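Local coordinates for adhesion and penetration protein autotransporter (Haemophilus influenzae, PDB 3SYJ) that promotes bacterial adherence to and invasion of host cells, self-associates to drive bacterial aggregation, and probably acts as a serine protease, at residues 701-707 and 721-727; 716-722 and 736-742; 743-747 and 762-766; 629-635 and 649-655. All blocks are in the same frame, centred on the assembly; numbering follows the deposited sequence.

All four contacts join successive coils of the beta-helical part of the Hap passenger domain, and none lies near the serine protease active site expected by similarity at Ser218. Interaction 4 comes first along the chain; its 649-655 segment pairs directly with 701-707 of interaction 1, through Ser706 O to Trp652 N and Asn704 O to Gly650 N, with the two centres about 12 Å apart. Interactions 1 and 2 share Ala721 and Lys722, so one strand serves both, and their centres are about 10 Å apart. Interaction 3 carries the pairing one coil on, about 10 Å from interaction 1 between centres. Interactions 3 and 4 do not touch: their nearest atoms are about 11 Å apart.

Interaction 1: residues 701-707 and 721-727; sequences TQINGSI and AKLNGNV
Leu723 lies across Ile703, its CD1 methyl 3.6 Å from Ile703 CG2, while its other methyl, CD2, meets Ile707 CD1 at 3.7 Å. Swinging CG anti to the backbone N (chi1 -179°) directs this fork toward the neighbouring coil, so one leucine spans two isoleucines, with Ala721 and Val727 on the same buried side. The other face belongs to polar chains. There Asn724 spends its amide group on two acceptors at once: ND2 reaches Asn704 OD1 at 2.9 Å and Gln702 OE1 at 3.0 Å, and both oxygens lie close to the plane of the Asn724 amide. The two asparagines run side by side, pointing the same way with their amide planes nearly coplanar, whereas the Gln702 amide is turned 32° from that of Asn724. Gln702 manages this by folding at chi2 (-57°), which brings its end over toward 721-727; its NE2 then donates to Lys700 O, and OE1 also rests on the Lys722 aliphatic chain. The two bonds from the one nitrogen, to Asn704 and Gln702, should fix the rotation of the Asn724 amide.

Parallel backbone bonds run from Thr701 to Ile703, lapse at the corner, and resume where Ile707 N donates to Asn726 O. At that corner the glycines stack, Gly725 CA giving a CA-H...O contact of 3.1 Å to Gly705 O. Aliphatic residues stacked inside and asparagine amides paired outside, beside a glycine at each coil's corner, fit adjoining coils of the right-handed parallel beta-helix of autotransporter passengers.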
# COMPACT_ATOMS: atom_id res chain seq x y z
N THR A 701 -23.73 -9.69 -8.29
CA THR A 701 -22.63 -10.64 -8.31
C THR A 701 -21.36 -10.09 -7.66
O THR A 701 -20.86 -9.04 -8.06
CB THR A 701 -22.30 -11.04 -9.74
OG1 THR A 701 -23.49 -11.54 -10.37
CG2 THR A 701 -21.22 -12.11 -9.75
N GLN A 702 -20.85 -10.79 -6.67
CA GLN A 702 -19.56 -10.43 -6.08
C GLN A 702 -18.47 -11.12 -6.88
O GLN A 702 -18.29 -12.33 -6.78
CB GLN A 702 -19.47 -10.87 -4.62
CG GLN A 702 -20.59 -10.37 -3.74
CD GLN A 702 -20.70 -8.85 -3.76
OE1 GLN A 702 -19.75 -8.14 -3.44
NE2 GLN A 702 -21.88 -8.36 -4.11
N ILE A 703 -17.75 -10.34 -7.67
CA ILE A 703 -16.59 -10.84 -8.41
C ILE A 703 -15.37 -10.76 -7.51
O ILE A 703 -14.81 -9.68 -7.32
CB ILE A 703 -16.33 -10.03 -9.69
CG1 ILE A 703 -17.60 -9.95 -10.56
CG2 ILE A 703 -15.17 -10.62 -10.47
CD1 ILE A 703 -17.62 -8.75 -11.50
N ASN A 704 -14.96 -11.90 -6.97
CA ASN A 704 -13.90 -11.92 -5.97
C ASN A 704 -12.54 -12.35 -6.53
O ASN A 704 -12.12 -13.50 -6.39
CB ASN A 704 -14.31 -12.78 -4.77
CG ASN A 704 -15.53 -12.22 -4.05
OD1 ASN A 704 -15.74 -11.01 -4.02
ND2 ASN A 704 -16.34 -13.11 -3.47
N GLY A 705 -11.87 -11.40 -7.16
CA GLY A 705 -10.59 -11.65 -7.80
C GLY A 705 -10.15 -10.41 -8.53
O GLY A 705 -10.78 -9.36 -8.45
N SER A 706 -9.05 -10.52 -9.26
CA SER A 706 -8.55 -9.39 -10.02
C SER A 706 -8.72 -9.69 -11.49
O SER A 706 -8.97 -10.83 -11.87
CB SER A 706 -7.08 -9.16 -9.72
OG SER A 706 -6.36 -10.36 -9.95
N ILE A 707 -8.57 -8.67 -12.32
CA ILE A 707 -8.73 -8.84 -13.75
C ILE A 707 -7.53 -8.32 -14.52
O ILE A 707 -7.10 -7.19 -14.33
CB ILE A 707 -10.01 -8.15 -14.27
CG1 ILE A 707 -11.23 -8.64 -13.49
CG2 ILE A 707 -10.19 -8.39 -15.77
CD1 ILE A 707 -12.54 -8.03 -13.96
N ALA A 721 -23.61 -6.14 -10.41
CA ALA A 721 -22.31 -6.76 -10.26
C ALA A 721 -21.39 -5.82 -9.50
O ALA A 721 -21.49 -4.59 -9.60
CB ALA A 721 -21.71 -7.09 -11.62
N LYS A 722 -20.50 -6.42 -8.72
CA LYS A 722 -19.53 -5.68 -7.94
C LYS A 722 -18.17 -6.38 -8.04
O LYS A 722 -18.03 -7.54 -7.67
CB LYS A 722 -19.98 -5.61 -6.48
CG LYS A 722 -19.02 -4.89 -5.55
CD LYS A 722 -19.59 -4.86 -4.15
CE LYS A 722 -18.75 -4.01 -3.21
NZ LYS A 722 -19.44 -3.87 -1.89
N LEU A 723 -17.19 -5.65 -8.57
CA LEU A 723 -15.84 -6.17 -8.68
C LEU A 723 -15.08 -5.92 -7.39
O LEU A 723 -14.83 -4.77 -7.02
CB LEU A 723 -15.11 -5.52 -9.86
CG LEU A 723 -13.67 -5.95 -10.16
CD1 LEU A 723 -13.51 -7.47 -10.24
CD2 LEU A 723 -13.21 -5.32 -11.46
N ASN A 724 -14.73 -6.99 -6.69
CA ASN A 724 -13.93 -6.88 -5.49
C ASN A 724 -12.49 -7.26 -5.81
O ASN A 724 -12.02 -8.33 -5.44
CB ASN A 724 -14.50 -7.77 -4.38
CG ASN A 724 -15.90 -7.35 -3.96
OD1 ASN A 724 -16.16 -6.18 -3.66
ND2 ASN A 724 -16.82 -8.31 -3.94
N GLY A 725 -11.81 -6.37 -6.54
CA GLY A 725 -10.45 -6.62 -6.98
C GLY A 725 -9.96 -5.53 -7.92
O GLY A 725 -10.71 -4.60 -8.25
N ASN A 726 -8.71 -5.65 -8.35
CA ASN A 726 -8.09 -4.67 -9.25
C ASN A 726 -8.23 -5.06 -10.72
O ASN A 726 -8.45 -6.23 -11.04
CB ASN A 726 -6.60 -4.48 -8.93
CG ASN A 726 -6.34 -4.25 -7.45
OD1 ASN A 726 -7.01 -3.45 -6.80
ND2 ASN A 726 -5.35 -4.96 -6.92
N VAL A 727 -8.09 -4.08 -11.60
CA VAL A 727 -8.01 -4.35 -13.03
C VAL A 727 -6.68 -3.83 -13.55
O VAL A 727 -6.24 -2.74 -13.19
CB VAL A 727 -9.15 -3.66 -13.80
CG1 VAL A 727 -9.04 -3.95 -15.29
CG2 VAL A 727 -10.51 -4.10 -13.27

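Interaction 2: residues 716-722 and 736-742; sequences NVKGLAK and TLSNNAT
Val717 and Leu737 lie side by side on the buried face, pointing the same way, with Val717 CG1 3.8 Å from Leu737 CD1. The same Val717 methyl also meets Ala741 CB at 4.0 Å, so it sits between the strand and the bend that follows. On the opposite face Asn716 rests against Thr736, its ND2 3.7 Å from Thr736 CB. Further along, the Ser738 hydroxyl sits against Lys718 CB and takes a weak, bent bond from Asn739 ND2, while the long amine chain of Lys718 leads away from 736-742.

Backbone pairing sets these neighbours in register. Val717 N donates to Thr736 O at 2.9 Å, and Ser738 N returns the bond to Val717 O at 3.1 Å. Beyond this the ladder frays: Gly719 N makes only weak bonds, shared between Ser738 O and Asn739 O, because 736-742 leaves its strand in a type I' turn from Ser738 to Ala741. Segment 716-722 bends too, through an inverse gamma turn centred on Leu720. Two waters bridge the bends. One donates to both Gly719 O, at 2.8 Å, and Asn740 O; the other donates to Ala721 O and meets Thr742 OG1, whose further partner is Asn761 ND2. Pairing then picks up again with a weak bond from Thr742 N to Ala721 O. Outside the contact, Val717 also packs on Phe662 and Ile703, which line the same interior.

The chemistry implies a division of labour: two well-formed amide bonds and methyl packing hold the strands, while weak bonds and water accommodate two differently shaped turns on adjoining coils.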
# COMPACT_ATOMS: atom_id res chain seq x y z
N ASN A 716 -16.09 -6.12 -19.29
CA ASN A 716 -17.22 -5.25 -19.01
C ASN A 716 -17.91 -5.66 -17.71
O ASN A 716 -18.52 -6.73 -17.64
CB ASN A 716 -18.21 -5.36 -20.17
CG ASN A 716 -18.81 -4.02 -20.54
OD1 ASN A 716 -19.61 -3.44 -19.79
ND2 ASN A 716 -18.44 -3.53 -21.72
N VAL A 717 -17.81 -4.83 -16.68
CA VAL A 717 -18.55 -5.08 -15.46
C VAL A 717 -19.70 -4.09 -15.39
O VAL A 717 -19.49 -2.88 -15.36
CB VAL A 717 -17.68 -4.93 -14.19
CG1 VAL A 717 -18.55 -5.07 -12.95
CG2 VAL A 717 -16.59 -5.98 -14.19
N LYS A 718 -20.93 -4.60 -15.39
CA LYS A 718 -22.10 -3.74 -15.52
C LYS A 718 -23.27 -4.21 -14.67
O LYS A 718 -23.36 -5.39 -14.32
CB LYS A 718 -22.53 -3.69 -16.98
CG LYS A 718 -23.10 -5.00 -17.47
CD LYS A 718 -23.13 -5.10 -18.97
CE LYS A 718 -23.93 -6.32 -19.40
NZ LYS A 718 -23.83 -6.57 -20.87
N GLY A 719 -24.17 -3.29 -14.37
CA GLY A 719 -25.41 -3.62 -13.70
C GLY A 719 -25.25 -4.27 -12.34
O GLY A 719 -24.51 -3.77 -11.49
N LEU A 720 -25.94 -5.38 -12.13
CA LEU A 720 -25.98 -6.06 -10.84
C LEU A 720 -24.70 -6.87 -10.61
O LEU A 720 -24.70 -8.10 -10.61
CB LEU A 720 -27.20 -6.96 -10.77
CG LEU A 720 -28.52 -6.21 -10.92
CD1 LEU A 720 -29.71 -7.15 -10.82
CD2 LEU A 720 -28.62 -5.12 -9.87
N ALA A 721 -23.61 -6.14 -10.41
CA ALA A 721 -22.31 -6.76 -10.26
C ALA A 721 -21.39 -5.82 -9.50
O ALA A 721 -21.49 -4.59 -9.60
CB ALA A 721 -21.71 -7.09 -11.62
N LYS A 722 -20.50 -6.42 -8.72
CA LYS A 722 -19.53 -5.68 -7.94
C LYS A 722 -18.17 -6.38 -8.04
O LYS A 722 -18.03 -7.54 -7.67
CB LYS A 722 -19.98 -5.61 -6.48
CG LYS A 722 -19.02 -4.89 -5.55
CD LYS A 722 -19.59 -4.86 -4.15
CE LYS A 722 -18.75 -4.01 -3.21
NZ LYS A 722 -19.44 -3.87 -1.89
N THR A 736 -14.53 -1.56 -19.19
CA THR A 736 -15.66 -0.67 -18.95
C THR A 736 -16.42 -1.03 -17.68
O THR A 736 -16.84 -2.17 -17.49
CB THR A 736 -16.65 -0.66 -20.13
OG1 THR A 736 -15.97 -0.29 -21.34
CG2 THR A 736 -17.77 0.33 -19.87
N LEU A 737 -16.60 -0.04 -16.81
CA LEU A 737 -17.46 -0.19 -15.64
C LEU A 737 -18.66 0.69 -15.90
O LEU A 737 -18.51 1.91 -16.05
CB LEU A 737 -16.73 0.27 -14.37
CG LEU A 737 -17.43 0.03 -13.03
CD1 LEU A 737 -17.48 -1.46 -12.70
CD2 LEU A 737 -16.73 0.79 -11.93
N SER A 738 -19.85 0.10 -15.96
CA SER A 738 -21.02 0.85 -16.39
C SER A 738 -22.33 0.45 -15.71
O SER A 738 -22.37 -0.45 -14.88
CB SER A 738 -21.20 0.74 -17.91
OG SER A 738 -21.66 -0.55 -18.27
N ASN A 739 -23.39 1.15 -16.08
CA ASN A 739 -24.74 0.80 -15.65
C ASN A 739 -24.86 0.57 -14.15
O ASN A 739 -25.49 -0.39 -13.70
CB ASN A 739 -25.24 -0.40 -16.44
CG ASN A 739 -25.33 -0.11 -17.93
OD1 ASN A 739 -26.24 0.58 -18.38
ND2 ASN A 739 -24.37 -0.61 -18.70
N ASN A 740 -24.25 1.47 -13.39
CA ASN A 740 -24.39 1.51 -11.94
C ASN A 740 -23.70 0.37 -11.19
O ASN A 740 -23.98 0.14 -10.01
CB ASN A 740 -25.87 1.59 -11.54
CG ASN A 740 -26.05 2.22 -10.18
OD1 ASN A 740 -26.58 1.59 -9.25
ND2 ASN A 740 -25.59 3.46 -10.03
N ALA A 741 -22.79 -0.33 -11.86
CA ALA A 741 -21.99 -1.34 -11.19
C ALA A 741 -20.99 -0.67 -10.27
O ALA A 741 -20.76 0.54 -10.37
CB ALA A 741 -21.28 -2.23 -12.19
N THR A 742 -20.39 -1.45 -9.37
CA THR A 742 -19.43 -0.94 -8.41
C THR A 742 -18.12 -1.73 -8.49
O THR A 742 -18.14 -2.94 -8.71
CB THR A 742 -19.98 -1.02 -6.98
OG1 THR A 742 -21.18 -0.25 -6.90
CG2 THR A 742 -18.98 -0.49 -5.97
O HOH W 1 -25.71 -2.48 -9.36
O HOH W 2 -22.74 -2.91 -7.36

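Interaction 3: residues 743-747 and 762-766; sequences QIGNI and LNGNV
Asn746 hands its side-chain oxygen to the next coil: OD1 accepts from Asn765 N at 2.8 Å, with a nearly straight N-H...O angle of 174° and the donor tilted somewhat from the carbonyl plane. With CG anti to the carbonyl carbon (chi1 -53°), the amide leans toward the following coil and takes up the Asn765 backbone N-H at the corner, where a side chain stands in for a backbone acceptor. The same exchange repeats on both sides: Asn726 OD1 accepts from Asn746 N, and Asn765 OD1 from Gln784 N.

Around this, the backbone supplies Asn763 N to Gln743 O at 2.9 Å and Ile747 N to Asn765 O at 2.8 Å. The bond from Gly745 N to Asn763 O is longer, 3.3 Å, and approaches from above the carbonyl plane. Gly745 O, at the bend, receives a CA-H...O contact from Gly764 CA. Gln743 is the polar outlier among the buried chains. It stretches out alongside Leu762; its NE2 donates to Gly725 O, and weakly to Asn746 O, but its OE1 is buried without a polar partner and lies 3.4 Å from Leu762 CD1. The other leucine methyl, CD2, meets Ile747 CD1 at 3.7 Å. On the outer face Ile744 CD1 sits 3.5 Å from Asn763 ND2.

The contact is sandwiched in the stack of coils. Strands 721-723 and 727-729 adjoin the 743-747 side, Phe735 and Leu737 of strand 734-738 pack on Gln743, Phe735 also touches Ile747, and His783 borders Asn763 and Asn765.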
# COMPACT_ATOMS: atom_id res chain seq x y z
N GLN A 743 -17.00 -1.03 -8.32
CA GLN A 743 -15.71 -1.70 -8.15
C GLN A 743 -15.01 -1.25 -6.88
O GLN A 743 -14.82 -0.06 -6.66
CB GLN A 743 -14.78 -1.46 -9.34
CG GLN A 743 -13.36 -1.97 -9.06
CD GLN A 743 -12.38 -1.71 -10.20
OE1 GLN A 743 -12.71 -1.04 -11.18
NE2 GLN A 743 -11.17 -2.25 -10.06
N ILE A 744 -14.62 -2.20 -6.05
CA ILE A 744 -13.75 -1.90 -4.93
C ILE A 744 -12.37 -2.41 -5.29
O ILE A 744 -12.06 -3.59 -5.10
CB ILE A 744 -14.20 -2.55 -3.62
CG1 ILE A 744 -15.71 -2.40 -3.43
CG2 ILE A 744 -13.45 -1.94 -2.44
CD1 ILE A 744 -16.15 -0.98 -3.23
N GLY A 745 -11.55 -1.51 -5.82
CA GLY A 745 -10.21 -1.84 -6.27
C GLY A 745 -9.66 -0.79 -7.22
O GLY A 745 -10.36 0.16 -7.56
N ASN A 746 -8.41 -0.96 -7.64
CA ASN A 746 -7.76 0.02 -8.50
C ASN A 746 -7.74 -0.37 -9.97
O ASN A 746 -7.92 -1.54 -10.32
CB ASN A 746 -6.33 0.27 -8.02
CG ASN A 746 -6.27 0.64 -6.56
OD1 ASN A 746 -7.06 1.46 -6.08
ND2 ASN A 746 -5.35 0.03 -5.83
N ILE A 747 -7.52 0.61 -10.83
CA ILE A 747 -7.32 0.37 -12.26
C ILE A 747 -5.94 0.85 -12.66
O ILE A 747 -5.54 1.97 -12.35
CB ILE A 747 -8.35 1.11 -13.11
CG1 ILE A 747 -9.77 0.64 -12.75
CG2 ILE A 747 -8.06 0.90 -14.58
CD1 ILE A 747 -10.85 1.39 -13.49
N LEU A 762 -16.50 3.75 -9.18
CA LEU A 762 -15.15 3.26 -8.97
C LEU A 762 -14.65 3.74 -7.62
O LEU A 762 -14.31 4.91 -7.44
CB LEU A 762 -14.20 3.73 -10.07
CG LEU A 762 -12.72 3.43 -9.82
CD1 LEU A 762 -12.50 1.94 -9.63
CD2 LEU A 762 -11.87 3.95 -10.97
N ASN A 763 -14.63 2.82 -6.66
CA ASN A 763 -14.08 3.08 -5.35
C ASN A 763 -12.63 2.60 -5.29
O ASN A 763 -12.34 1.51 -4.79
CB ASN A 763 -14.94 2.38 -4.29
CG ASN A 763 -14.38 2.53 -2.89
OD1 ASN A 763 -13.28 3.05 -2.71
ND2 ASN A 763 -15.14 2.08 -1.89
N GLY A 764 -11.73 3.43 -5.81
CA GLY A 764 -10.32 3.09 -5.90
C GLY A 764 -9.59 4.04 -6.83
O GLY A 764 -10.19 4.99 -7.35
N ASN A 765 -8.31 3.78 -7.07
CA ASN A 765 -7.47 4.72 -7.80
C ASN A 765 -7.11 4.30 -9.22
O ASN A 765 -7.13 3.12 -9.56
CB ASN A 765 -6.20 5.02 -7.00
CG ASN A 765 -6.50 5.34 -5.55
OD1 ASN A 765 -7.37 6.17 -5.25
ND2 ASN A 765 -5.80 4.67 -4.64
N VAL A 766 -6.77 5.29 -10.04
CA VAL A 766 -6.40 5.06 -11.43
C VAL A 766 -4.97 5.53 -11.68
O VAL A 766 -4.57 6.60 -11.23
CB VAL A 766 -7.36 5.77 -12.40
CG1 VAL A 766 -6.95 5.49 -13.84
CG2 VAL A 766 -8.80 5.33 -12.14

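Interaction 4: residues 629-635 and 649-655; sequences AENFQIK and EGNWTVS
Strands 631-634 and 651-654 run parallel in strict one-to-one register, their axes 4.6 Å apart, with alternating hydrogen bonds such as Phe632 N to Asn651 O and Thr653 N to Phe632 O. On the buried face Phe632 lies over Trp652 in an offset stack: the phenyl and the six-membered ring have centroids 4.2 Å apart and planes 17° from parallel. The overlap is toward the pyrrole side, where Phe632 CD2 comes within 3.2 Å of Trp652 NE1. The phenylalanine CB also sits over the six-membered ring in a CH-pi contact, 3.5 Å from its centroid, so the indole is covered by both CB and the ring. Both side chains take chi1 near -60°, with CG anti to the carbonyl carbon, which keeps the rings in step along the stack. Ile634 CG1 then meets the indole at its edge, 3.7 Å from CZ3, and Glu649 O lies at the Phe632 rim. A further aromatic, Phe662, packs edge-to-face with Trp652.

The outer face is polar. A water donates to Asn631 OD1 at 2.8 Å, bonds Thr653 OG1 at a similar length, and makes a weaker bond to Asn651 O, tying the strands together above the sheet. Asn631 ND2 turns instead to Asp579, and Asn651 OD1 accepts from Ser706 N, each linking onward to an adjoining coil. At the corner, Gly650 CA passes 3.2 Å from Ala629 O. Like side chains stacked in line inside, hydrated polar chains outside and a tight glycine corner are characteristic of the parallel beta-helix of autotransporter passenger domains.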
# COMPACT_ATOMS: atom_id res chain seq x y z
N ALA A 629 -12.62 -20.79 -8.92
CA ALA A 629 -11.46 -21.44 -9.48
C ALA A 629 -10.26 -20.61 -9.06
O ALA A 629 -10.41 -19.53 -8.50
CB ALA A 629 -11.57 -21.53 -10.99
N GLU A 630 -9.06 -21.13 -9.32
CA GLU A 630 -7.84 -20.35 -9.13
C GLU A 630 -7.73 -19.26 -10.21
O GLU A 630 -7.67 -18.07 -9.90
CB GLU A 630 -6.61 -21.27 -9.07
CG GLU A 630 -6.62 -22.17 -7.82
CD GLU A 630 -5.43 -23.14 -7.71
OE1 GLU A 630 -4.64 -23.26 -8.66
OE2 GLU A 630 -5.31 -23.79 -6.65
N ASN A 631 -7.74 -19.66 -11.47
CA ASN A 631 -7.71 -18.68 -12.55
C ASN A 631 -8.77 -18.95 -13.61
O ASN A 631 -9.10 -20.11 -13.89
CB ASN A 631 -6.34 -18.65 -13.23
CG ASN A 631 -5.21 -18.34 -12.27
OD1 ASN A 631 -4.81 -17.19 -12.10
ND2 ASN A 631 -4.69 -19.38 -11.62
N PHE A 632 -9.29 -17.88 -14.18
CA PHE A 632 -10.09 -17.96 -15.39
C PHE A 632 -9.24 -17.40 -16.52
O PHE A 632 -8.98 -16.20 -16.58
CB PHE A 632 -11.38 -17.15 -15.25
CG PHE A 632 -12.22 -17.54 -14.07
CD1 PHE A 632 -13.16 -18.55 -14.17
CD2 PHE A 632 -12.06 -16.88 -12.85
CE1 PHE A 632 -13.92 -18.91 -13.08
CE2 PHE A 632 -12.82 -17.23 -11.76
CZ PHE A 632 -13.76 -18.25 -11.87
N GLN A 633 -8.79 -18.27 -17.41
CA GLN A 633 -8.00 -17.83 -18.54
C GLN A 633 -8.87 -17.85 -19.77
O GLN A 633 -9.10 -18.90 -20.38
CB GLN A 633 -6.78 -18.74 -18.72
CG GLN A 633 -6.16 -19.16 -17.41
CD GLN A 633 -4.78 -19.77 -17.57
OE1 GLN A 633 -4.20 -19.73 -18.65
NE2 GLN A 633 -4.25 -20.32 -16.48
N ILE A 634 -9.39 -16.69 -20.14
CA ILE A 634 -10.19 -16.57 -21.34
C ILE A 634 -9.25 -16.16 -22.46
O ILE A 634 -8.99 -14.98 -22.66
CB ILE A 634 -11.31 -15.52 -21.15
CG1 ILE A 634 -11.96 -15.68 -19.77
CG2 ILE A 634 -12.36 -15.62 -22.25
CD1 ILE A 634 -12.42 -17.10 -19.45
N LYS A 635 -8.71 -17.16 -23.16
CA LYS A 635 -7.71 -16.95 -24.19
C LYS A 635 -8.34 -16.63 -25.54
O LYS A 635 -7.64 -16.32 -26.51
CB LYS A 635 -6.82 -18.19 -24.34
CG LYS A 635 -6.07 -18.58 -23.08
CD LYS A 635 -5.16 -19.77 -23.36
CE LYS A 635 -4.32 -20.13 -22.14
NZ LYS A 635 -3.48 -21.32 -22.43
N GLU A 649 -15.42 -16.44 -7.71
CA GLU A 649 -14.13 -16.20 -7.07
C GLU A 649 -12.96 -16.78 -7.87
O GLU A 649 -13.02 -17.92 -8.33
CB GLU A 649 -14.11 -16.79 -5.65
CG GLU A 649 -12.81 -16.52 -4.91
CD GLU A 649 -12.74 -17.19 -3.54
OE1 GLU A 649 -13.80 -17.43 -2.93
OE2 GLU A 649 -11.61 -17.47 -3.08
N GLY A 650 -11.90 -15.99 -8.01
CA GLY A 650 -10.73 -16.38 -8.77
C GLY A 650 -10.23 -15.21 -9.60
O GLY A 650 -10.94 -14.22 -9.78
N ASN A 651 -9.01 -15.33 -10.13
CA ASN A 651 -8.42 -14.24 -10.89
C ASN A 651 -8.62 -14.44 -12.39
O ASN A 651 -8.56 -15.56 -12.88
CB ASN A 651 -6.93 -14.09 -10.56
CG ASN A 651 -6.69 -13.72 -9.10
OD1 ASN A 651 -7.41 -12.90 -8.52
ND2 ASN A 651 -5.69 -14.33 -8.50
N TRP A 652 -8.85 -13.35 -13.10
CA TRP A 652 -9.20 -13.41 -14.51
C TRP A 652 -8.05 -12.94 -15.38
O TRP A 652 -7.43 -11.92 -15.10
CB TRP A 652 -10.46 -12.58 -14.80
CG TRP A 652 -11.72 -13.20 -14.27
CD1 TRP A 652 -12.15 -13.23 -12.96
CD2 TRP A 652 -12.72 -13.90 -15.03
NE1 TRP A 652 -13.34 -13.90 -12.87
CE2 TRP A 652 -13.72 -14.32 -14.12
CE3 TRP A 652 -12.87 -14.21 -16.38
CZ2 TRP A 652 -14.84 -15.04 -14.53
CZ3 TRP A 652 -13.99 -14.92 -16.79
CH2 TRP A 652 -14.96 -15.33 -15.86
N THR A 653 -7.77 -13.69 -16.44
CA THR A 653 -6.86 -13.25 -17.49
C THR A 653 -7.53 -13.37 -18.86
O THR A 653 -7.80 -14.47 -19.33
CB THR A 653 -5.55 -14.05 -17.49
OG1 THR A 653 -4.90 -13.89 -16.23
CG2 THR A 653 -4.64 -13.55 -18.59
N VAL A 654 -7.79 -12.23 -19.48
CA VAL A 654 -8.44 -12.20 -20.78
C VAL A 654 -7.43 -11.68 -21.79
O VAL A 654 -6.86 -10.60 -21.61
CB VAL A 654 -9.67 -11.29 -20.75
CG1 VAL A 654 -10.50 -11.47 -22.01
CG2 VAL A 654 -10.50 -11.59 -19.51
N SER A 655 -7.19 -12.45 -22.85
CA SER A 655 -6.12 -12.13 -23.77
C SER A 655 -6.57 -12.22 -25.23
O SER A 655 -7.74 -12.49 -25.51
CB SER A 655 -4.91 -13.04 -23.52
OG SER A 655 -5.26 -14.40 -23.68
O HOH W 3 -5.85 -15.39 -14.02